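Local coordinates for mandelate racemase/muconate lactonizing protein (Thermobispora bispora, PDB 3VC5) that probably catalyses the magnesium-dependent dehydration of D-glucarate to 5-dehydro-4-deoxy-D-glucarate, the first step of D-glucarate breakdown, at residues P379-F384 / L397-D402; P149-L154 / V389-G394; M337-H342 / A348-L353. All coordinates share one frame; numbering follows the deposited sequence. Where two conformers were deposited one is given.

All three contacts involve or touch helix 344-355 of the catalytic barrel. Contact 3 is the deepest: it joins this helix to the loop after strand 334-337 that carries His-338, the predicted proton acceptor. Contacts 1 and 2 lie farther out, away from the annotated sites. Contact 1 joins the loops before and after strand 388-390; contact 2 joins the end of that strand and the loop after it to 149-154. Their centres are about 12 Å apart and lie about 14 and 13 Å respectively from that of contact 3. His-352 of contact 3 ties the group together, its NE2 lying 2.9 Å from Leu-397 O of contact 1 and its ND1 3.0 Å from Ala-151 N of contact 2.

Contact 1 (P379-F384 / L397-D402); sequences PGALRF and LGVELD
In the loops before and after strand 388-390 of the barrel domain, Ala-381 and Leu-382 settle against Gly-398 and Val-399. The two backbones come nearest at Ala-381 and Val-399, whose CA atoms are 6.2 Å apart. Ala-381 points its methyl at the other loop, and CB stands 3.3 Å from Gly-398 O, a close carbon-to-oxygen approach. The positive phi of Gly-398, 83°, favours glycine and turns the chain at this point. Beside it runs an apolar contact in which Leu-382 touches with one branch: CD1 reaches CG1 of Val-399 at 3.9 Å, the two side chains meeting at a slant. CG1 of Val-399 lies anti to its own carbonyl carbon (chi1 -66°), which places this methyl toward Leu-382 and also 4.3 Å from CB of Ala-381. One valine methyl thus serves both neighbours.

The same small cluster reaches inward, with Leu-382 packing on Leu-347 and Val-399 on Ala-348 of helix 344-355. Val-399 also touches Leu-67 of strand 65-71. Farther along, Asp-402 is the N-cap of helix 403-415, its OD1 accepting from Ala-405 N. Two loops flanking the last barrel strand, packed on helix 344-355 and touching the N-terminal sheet, belong to the domain junction of the enolase superfamily, where the capping domain leans on the barrel.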
loop_
_atom_site.group_PDB
_atom_site.type_symbol
_atom_site.label_atom_id
_atom_site.label_comp_id
_atom_site.label_asym_id
_atom_site.label_seq_id
_atom_site.Cartn_x
_atom_site.Cartn_y
_atom_site.Cartn_z
ATOM N N PRO A 379 -8.320 8.325 -30.750
ATOM C CA PRO A 379 -6.923 8.805 -30.902
ATOM C C PRO A 379 -6.413 10.026 -30.095
ATOM O O PRO A 379 -5.195 10.180 -29.936
ATOM C CB PRO A 379 -6.836 9.123 -32.404
ATOM C CG PRO A 379 -8.241 9.458 -32.791
ATOM C CD PRO A 379 -9.099 8.514 -31.993
ATOM N N GLY A 380 -7.300 10.884 -29.597
ATOM C CA GLY A 380 -6.861 12.193 -29.091
ATOM C C GLY A 380 -6.472 12.342 -27.627
ATOM O O GLY A 380 -6.007 13.403 -27.209
ATOM N N ALA A 381 -6.628 11.265 -26.867
ATOM C CA ALA A 381 -6.589 11.277 -25.406
ATOM C C ALA A 381 -5.185 11.039 -24.862
ATOM O O ALA A 381 -4.782 11.593 -23.812
ATOM C CB ALA A 381 -7.537 10.235 -24.857
ATOM N N LEU A 382 -4.462 10.176 -25.560
ATOM C CA LEU A 382 -3.117 9.810 -25.169
ATOM C C LEU A 382 -2.178 10.273 -26.260
ATOM O O LEU A 382 -2.299 9.851 -27.410
ATOM C CB LEU A 382 -2.998 8.291 -25.008
ATOM C CG LEU A 382 -3.943 7.646 -23.993
ATOM C CD1 LEU A 382 -4.056 6.125 -24.223
ATOM C CD2 LEU A 382 -3.495 7.931 -22.562
ATOM N N ARG A 383 -1.264 11.162 -25.902
ATOM C CA ARG A 383 -0.249 11.640 -26.839
ATOM C C ARG A 383 1.063 11.705 -26.093
ATOM O O ARG A 383 1.078 11.803 -24.859
ATOM C CB ARG A 383 -0.626 13.016 -27.379
ATOM C CG ARG A 383 -1.037 13.977 -26.303
ATOM C CD ARG A 383 -1.849 15.145 -26.862
ATOM N NE ARG A 383 -2.238 16.042 -25.777
ATOM C CZ ARG A 383 -1.578 17.150 -25.458
ATOM N NH1 ARG A 383 -0.511 17.516 -26.158
ATOM N NH2 ARG A 383 -1.996 17.900 -24.449
ATOM N N PHE A 384 2.165 11.604 -26.826
ATOM C CA PHE A 384 3.489 11.814 -26.247
ATOM C C PHE A 384 3.966 13.219 -26.578
ATOM O O PHE A 384 3.983 13.622 -27.756
ATOM C CB PHE A 384 4.489 10.780 -26.761
ATOM C CG PHE A 384 4.222 9.392 -26.256
ATOM C CD1 PHE A 384 4.985 8.855 -25.240
ATOM C CD2 PHE A 384 3.168 8.651 -26.765
ATOM C CE1 PHE A 384 4.727 7.576 -24.758
ATOM C CE2 PHE A 384 2.906 7.369 -26.325
ATOM C CZ PHE A 384 3.667 6.831 -25.287
ATOM N N LEU A 397 -10.423 6.542 -16.845
ATOM C CA LEU A 397 -9.124 6.430 -17.516
ATOM C C LEU A 397 -8.906 7.552 -18.522
ATOM O O LEU A 397 -7.769 7.837 -18.910
ATOM C CB LEU A 397 -8.992 5.070 -18.214
ATOM C CG LEU A 397 -8.819 3.847 -17.309
ATOM C CD1 LEU A 397 -8.982 2.566 -18.143
ATOM C CD2 LEU A 397 -7.457 3.889 -16.571
ATOM N N GLY A 398 -9.991 8.174 -18.951
ATOM C CA GLY A 398 -9.921 9.287 -19.921
ATOM C C GLY A 398 -9.840 8.776 -21.354
ATOM O O GLY A 398 -9.416 9.504 -22.253
ATOM N N VAL A 399 -10.227 7.516 -21.581
ATOM C CA VAL A 399 -10.259 6.978 -22.952
ATOM C C VAL A 399 -11.644 6.499 -23.334
ATOM O O VAL A 399 -12.471 6.214 -22.473
ATOM C CB VAL A 399 -9.237 5.828 -23.176
ATOM C CG1 VAL A 399 -7.803 6.373 -23.069
ATOM C CG2 VAL A 399 -9.486 4.630 -22.216
ATOM N N GLU A 400 -11.898 6.411 -24.633
ATOM C CA GLU A 400 -13.206 6.008 -25.114
ATOM C C GLU A 400 -12.986 4.832 -26.048
ATOM O O GLU A 400 -12.220 4.942 -26.996
ATOM C CB GLU A 400 -13.886 7.158 -25.891
ATOM C CG GLU A 400 -15.313 6.843 -26.295
ATOM C CD GLU A 400 -15.920 7.903 -27.210
ATOM O OE1 GLU A 400 -15.459 9.068 -27.187
ATOM O OE2 GLU A 400 -16.865 7.563 -27.957
ATOM N N LEU A 401 -13.654 3.713 -25.784
ATOM C CA LEU A 401 -13.604 2.566 -26.674
ATOM C C LEU A 401 -14.131 2.926 -28.078
ATOM O O LEU A 401 -15.175 3.560 -28.227
ATOM C CB LEU A 401 -14.452 1.438 -26.089
ATOM C CG LEU A 401 -14.368 0.111 -26.840
ATOM C CD1 LEU A 401 -12.919 -0.415 -26.852
ATOM C CD2 LEU A 401 -15.339 -0.896 -26.226
ATOM N N ASP A 402 -13.376 2.547 -29.099
ATOM C CA ASP A 402 -13.821 2.661 -30.484
ATOM C C ASP A 402 -14.291 1.267 -30.867
ATOM O O ASP A 402 -13.471 0.350 -31.100
ATOM C CB ASP A 402 -12.645 3.081 -31.368
ATOM C CG ASP A 402 -13.028 3.227 -32.833
ATOM O OD1 ASP A 402 -13.885 2.471 -33.338
ATOM O OD2 ASP A 402 -12.444 4.102 -33.490
#

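Contact 2 (P149-L154 / V389-G394); sequences PVADLL and VPVPDG
Pro-149 meets Gly-394 through carbon and carbonyl: CA of the proline is 3.9 Å from Gly-394 O. CB of Pro-149 points toward 389-394 and lies 4.0 Å from that same Gly-394 O, while a second carbonyl, Pro-392 O, stands 4.3 Å from Pro-149 CB. A little farther along, Ala-151 turns its methyl the same way and only grazes Val-391, with CB 4.5 Å from CG1. That valine methyl lies anti to the backbone N (chi1 180°), extending it toward the alanine. The backbones have opened by then: the CA atoms of Pro-149 and Gly-394 are 6.2 Å apart, those of Ala-151 and Val-391 8.1 Å. The contact is thus light, made of small apolar groups and backbone oxygens.

Behind this first layer sits His-352 of helix 344-355, which touches both sides: Pro-149 and Val-391 each pack on it. Its ND1 takes the backbone N-H of Ala-151 and its NE2 meets Leu-397 O, so the imidazole is held at both nitrogens and cannot readily turn. In segment 149-154 itself, Asp-152, Leu-153 and Leu-154 each bond back to the third residue before them, a short, weakly bonded helical turn that opens with Asp-152 N to Pro-149 O at 2.9 Å.

Asp-152 also forms a salt bridge with Arg-148 and packs on Tyr-93 of the second subunit. Because ND1 accepts from an amide and NE2 faces a carbonyl oxygen, His-352 is probably neutral with its proton on NE2, a buried polar bridge that complements the sparse apolar touch between the two segments.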
loop_
_atom_site.group_PDB
_atom_site.type_symbol
_atom_site.label_atom_id
_atom_site.label_comp_id
_atom_site.label_asym_id
_atom_site.label_seq_id
_atom_site.Cartn_x
_atom_site.Cartn_y
_atom_site.Cartn_z
ATOM N N PRO A 149 -10.453 11.765 -12.782
ATOM C CA PRO A 149 -9.520 10.811 -13.389
ATOM C C PRO A 149 -9.164 9.714 -12.399
ATOM O O PRO A 149 -9.217 9.926 -11.173
ATOM C CB PRO A 149 -8.264 11.656 -13.644
ATOM C CG PRO A 149 -8.357 12.804 -12.649
ATOM C CD PRO A 149 -9.833 13.080 -12.536
ATOM N N VAL A 150 -8.798 8.548 -12.907
ATOM C CA VAL A 150 -8.361 7.440 -12.032
ATOM C C VAL A 150 -7.217 7.904 -11.106
ATOM O O VAL A 150 -7.142 7.463 -9.956
ATOM C CB VAL A 150 -7.968 6.204 -12.888
ATOM C CG1 VAL A 150 -7.164 5.167 -12.068
ATOM C CG2 VAL A 150 -9.267 5.539 -13.385
ATOM N N ALA A 151 -6.318 8.772 -11.587
ATOM C CA ALA A 151 -5.245 9.294 -10.708
ATOM C C ALA A 151 -5.778 9.854 -9.382
ATOM O O ALA A 151 -5.112 9.748 -8.342
ATOM C CB ALA A 151 -4.387 10.358 -11.431
ATOM N N ASP A 152 -6.971 10.438 -9.400
ATOM C CA ASP A 152 -7.583 10.993 -8.173
ATOM C C ASP A 152 -8.022 9.905 -7.170
ATOM O O ASP A 152 -8.131 10.180 -5.958
ATOM C CB ASP A 152 -8.767 11.910 -8.500
ATOM C CG ASP A 152 -8.339 13.310 -8.868
ATOM O OD1 ASP A 152 -7.123 13.645 -8.743
ATOM O OD2 ASP A 152 -9.226 14.081 -9.297
ATOM N N LEU A 153 -8.294 8.690 -7.664
ATOM C CA LEU A 153 -8.607 7.539 -6.806
ATOM C C LEU A 153 -7.355 6.985 -6.140
ATOM O O LEU A 153 -7.442 6.139 -5.263
ATOM C CB LEU A 153 -9.307 6.424 -7.593
ATOM C CG LEU A 153 -10.481 6.907 -8.484
ATOM C CD1 LEU A 153 -10.999 5.748 -9.366
ATOM C CD2 LEU A 153 -11.607 7.518 -7.635
ATOM N N LEU A 154 -6.196 7.447 -6.588
ATOM C CA LEU A 154 -4.918 6.951 -6.101
ATOM C C LEU A 154 -4.154 8.057 -5.391
ATOM O O LEU A 154 -2.934 7.943 -5.196
ATOM C CB LEU A 154 -4.090 6.424 -7.293
ATOM C CG LEU A 154 -4.722 5.279 -8.110
ATOM C CD1 LEU A 154 -3.872 4.961 -9.326
ATOM C CD2 LEU A 154 -4.905 4.029 -7.247
ATOM N N VAL A 389 3.681 11.194 -21.413
ATOM C CA VAL A 389 2.235 11.196 -21.660
ATOM C C VAL A 389 1.541 12.038 -20.597
ATOM O O VAL A 389 1.560 11.711 -19.401
ATOM C CB VAL A 389 1.669 9.767 -21.636
ATOM C CG1 VAL A 389 0.128 9.786 -21.798
ATOM C CG2 VAL A 389 2.331 8.909 -22.711
ATOM N N PRO A 390 0.943 13.157 -21.012
ATOM C CA PRO A 390 0.182 13.914 -20.035
ATOM C C PRO A 390 -0.998 13.089 -19.483
ATOM O O PRO A 390 -1.644 12.337 -20.227
ATOM C CB PRO A 390 -0.311 15.134 -20.850
ATOM C CG PRO A 390 0.632 15.247 -22.030
ATOM C CD PRO A 390 0.951 13.792 -22.353
ATOM N N VAL A 391 -1.249 13.191 -18.179
ATOM C CA VAL A 391 -2.398 12.489 -17.601
ATOM C C VAL A 391 -3.682 12.917 -18.304
ATOM O O VAL A 391 -3.966 14.121 -18.401
ATOM C CB VAL A 391 -2.573 12.758 -16.100
ATOM C CG1 VAL A 391 -3.814 11.991 -15.575
ATOM C CG2 VAL A 391 -1.318 12.377 -15.340
ATOM N N PRO A 392 -4.474 11.952 -18.793
ATOM C CA PRO A 392 -5.698 12.357 -19.507
ATOM C C PRO A 392 -6.603 13.191 -18.608
ATOM O O PRO A 392 -6.575 13.037 -17.381
ATOM C CB PRO A 392 -6.364 11.026 -19.853
ATOM C CG PRO A 392 -5.214 10.051 -19.940
ATOM C CD PRO A 392 -4.195 10.515 -18.921
ATOM N N ASP A 393 -7.394 14.079 -19.205
ATOM C CA ASP A 393 -8.223 14.964 -18.393
ATOM C C ASP A 393 -9.615 14.401 -18.106
ATOM O O ASP A 393 -10.157 14.615 -17.023
ATOM C CB ASP A 393 -8.264 16.397 -18.958
ATOM C CG ASP A 393 -8.516 16.440 -20.450
ATOM O OD1 ASP A 393 -7.849 17.242 -21.144
ATOM O OD2 ASP A 393 -9.383 15.684 -20.929
ATOM N N GLY A 394 -10.179 13.655 -19.052
ATOM C CA GLY A 394 -11.516 13.097 -18.850
ATOM C C GLY A 394 -11.626 12.335 -17.538
ATOM O O GLY A 394 -10.606 12.071 -16.871
#

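Contact 3 (M337-H342 / A348-L353); sequences MHSNSH and AAMTHL
Met-350 fills the gap between helix 344-355 and the loop carrying His-338, meeting Met-337, His-342 and Ser-339 in turn. At its root, CB lies 3.7 Å from SD of Met-337, and the two thioether chains pass at a slant. CG sits anti to the carbonyl carbon (chi1 -64°), and the chain then runs outward to bring the sulfur over one face of the His-342 imidazole. SD is 3.9 Å from the ring centroid and 17° off the normal, a Met-aromatic contact displaced toward the ring's rim. A bend at chi3 carries CE to 3.9 Å from His-342 NE2, with Ser-339 CB a looser neighbour. Cutting Met-350 back to an alanine is likely to open a gap between loop and helix, since the sulfur over His-342 and the CG contact with Met-337 SD would both go.

One turn on, Leu-353 continues the apolar strip, its CD2 lying 4.0 Å from CE of Met-337. CE of Met-337 is also 3.7 Å from Met-350 O. Met-337 therefore lies along this side of the helix, spanning one turn.

Partners beyond the two segments hold the polar ends: His-342 NE2 bonds with Thr-366 OG1, and Ser-339 OG with His-367 ND1. Next to Met-337, CB of His-338 points away from the helix, and its ND1 bonds to Asp-311. This is the build of a beta-alpha unit in the enolase-superfamily barrel: the helix packs against its strand and loop, while the loop presents the predicted proton acceptor, consistent with a His-Asp pair, toward the active site.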
loop_
_atom_site.group_PDB
_atom_site.type_symbol
_atom_site.label_atom_id
_atom_site.label_comp_id
_atom_site.label_asym_id
_atom_site.label_seq_id
_atom_site.Cartn_x
_atom_site.Cartn_y
_atom_site.Cartn_z
ATOM N N MET A 337 8.903 0.792 -14.534
ATOM C CA MET A 337 7.705 0.063 -14.952
ATOM C C MET A 337 8.019 -0.751 -16.188
ATOM O O MET A 337 8.537 -0.220 -17.161
ATOM C CB MET A 337 6.563 1.043 -15.282
ATOM C CG MET A 337 5.205 0.356 -15.517
ATOM S SD MET A 337 3.820 1.488 -15.799
ATOM C CE MET A 337 3.702 2.292 -14.190
ATOM N N HIS A 338 7.671 -2.032 -16.144
ATOM C CA HIS A 338 7.833 -2.975 -17.241
ATOM C C HIS A 338 6.622 -2.881 -18.179
ATOM O O HIS A 338 5.467 -2.655 -17.735
ATOM C CB HIS A 338 7.976 -4.399 -16.659
ATOM C CG HIS A 338 7.761 -5.501 -17.660
ATOM N ND1 HIS A 338 6.517 -6.074 -17.903
ATOM C CD2 HIS A 338 8.639 -6.140 -18.479
ATOM C CE1 HIS A 338 6.647 -7.022 -18.827
ATOM N NE2 HIS A 338 7.927 -7.070 -19.201
ATOM N N SER A 339 6.889 -3.142 -19.457
ATOM C CA SER A 339 5.872 -3.127 -20.497
ATOM C C SER A 339 5.844 -4.484 -21.243
ATOM O O SER A 339 6.895 -5.138 -21.389
ATOM C CB SER A 339 6.156 -1.959 -21.465
ATOM O OG SER A 339 5.288 -2.014 -22.576
ATOM N N ASN A 340 4.662 -4.891 -21.725
ATOM C CA ASN A 340 4.546 -5.867 -22.820
ATOM C C ASN A 340 3.756 -5.176 -23.951
ATOM O O ASN A 340 3.040 -4.174 -23.693
ATOM C CB ASN A 340 3.772 -7.115 -22.410
ATOM C CG ASN A 340 4.594 -8.094 -21.606
ATOM O OD1 ASN A 340 4.297 -8.318 -20.437
ATOM N ND2 ASN A 340 5.607 -8.702 -22.220
ATOM N N SER A 341 3.847 -5.698 -25.177
ATOM C CA SER A 341 3.105 -5.099 -26.305
ATOM C C SER A 341 1.687 -4.816 -25.860
ATOM O O SER A 341 1.005 -5.741 -25.380
ATOM C CB SER A 341 3.043 -6.118 -27.432
ATOM O OG SER A 341 4.365 -6.495 -27.796
ATOM N N HIS A 342 1.205 -3.586 -26.062
ATOM C CA HIS A 342 -0.068 -3.214 -25.432
ATOM C C HIS A 342 -0.738 -2.063 -26.169
ATOM O O HIS A 342 -0.138 -1.405 -27.039
ATOM C CB HIS A 342 0.170 -2.802 -23.949
ATOM C CG HIS A 342 0.927 -1.515 -23.790
ATOM N ND1 HIS A 342 0.317 -0.285 -23.946
ATOM C CD2 HIS A 342 2.250 -1.254 -23.590
ATOM C CE1 HIS A 342 1.217 0.678 -23.786
ATOM N NE2 HIS A 342 2.399 0.118 -23.574
ATOM N N ALA A 348 -3.282 4.071 -20.763
ATOM C CA ALA A 348 -3.986 5.013 -19.863
ATOM C C ALA A 348 -3.767 4.539 -18.413
ATOM O O ALA A 348 -3.444 5.336 -17.529
ATOM C CB ALA A 348 -5.457 5.060 -20.170
ATOM N N ALA A 349 -3.932 3.229 -18.188
ATOM C CA ALA A 349 -3.792 2.690 -16.828
ATOM C C ALA A 349 -2.364 2.889 -16.287
ATOM O O ALA A 349 -2.182 3.313 -15.143
ATOM C CB ALA A 349 -4.191 1.249 -16.792
ATOM N N MET A 350 -1.369 2.588 -17.122
ATOM C CA MET A 350 0.031 2.815 -16.782
ATOM C C MET A 350 0.281 4.242 -16.377
ATOM O O MET A 350 1.017 4.530 -15.419
ATOM C CB MET A 350 0.964 2.406 -17.939
ATOM C CG MET A 350 0.917 0.902 -18.244
ATOM S SD MET A 350 1.437 0.524 -19.952
ATOM C CE MET A 350 3.198 0.681 -19.824
ATOM N N THR A 351 -0.313 5.148 -17.140
ATOM C CA THR A 351 -0.071 6.568 -16.965
ATOM C C THR A 351 -0.723 7.114 -15.687
ATOM O O THR A 351 -0.093 7.858 -14.943
ATOM C CB THR A 351 -0.527 7.331 -18.226
ATOM O OG1 THR A 351 0.248 6.858 -19.343
ATOM C CG2 THR A 351 -0.351 8.852 -18.065
ATOM N N HIS A 352 -1.971 6.732 -15.416
ATOM C CA HIS A 352 -2.600 7.158 -14.168
ATOM C C HIS A 352 -1.846 6.597 -12.970
ATOM O O HIS A 352 -1.649 7.308 -11.970
ATOM C CB HIS A 352 -4.092 6.720 -14.098
ATOM C CG HIS A 352 -4.989 7.545 -14.956
ATOM N ND1 HIS A 352 -5.582 8.705 -14.501
ATOM C CD2 HIS A 352 -5.427 7.364 -16.230
ATOM C CE1 HIS A 352 -6.324 9.220 -15.472
ATOM N NE2 HIS A 352 -6.247 8.429 -16.529
ATOM N N LEU A 353 -1.442 5.327 -13.055
ATOM C CA LEU A 353 -0.714 4.720 -11.932
ATOM C C LEU A 353 0.599 5.482 -11.695
ATOM O O LEU A 353 0.910 5.912 -10.564
ATOM C CB LEU A 353 -0.425 3.239 -12.221
ATOM C CG LEU A 353 0.537 2.526 -11.245
ATOM C CD1 LEU A 353 -0.020 2.504 -9.800
ATOM C CD2 LEU A 353 0.806 1.113 -11.756
#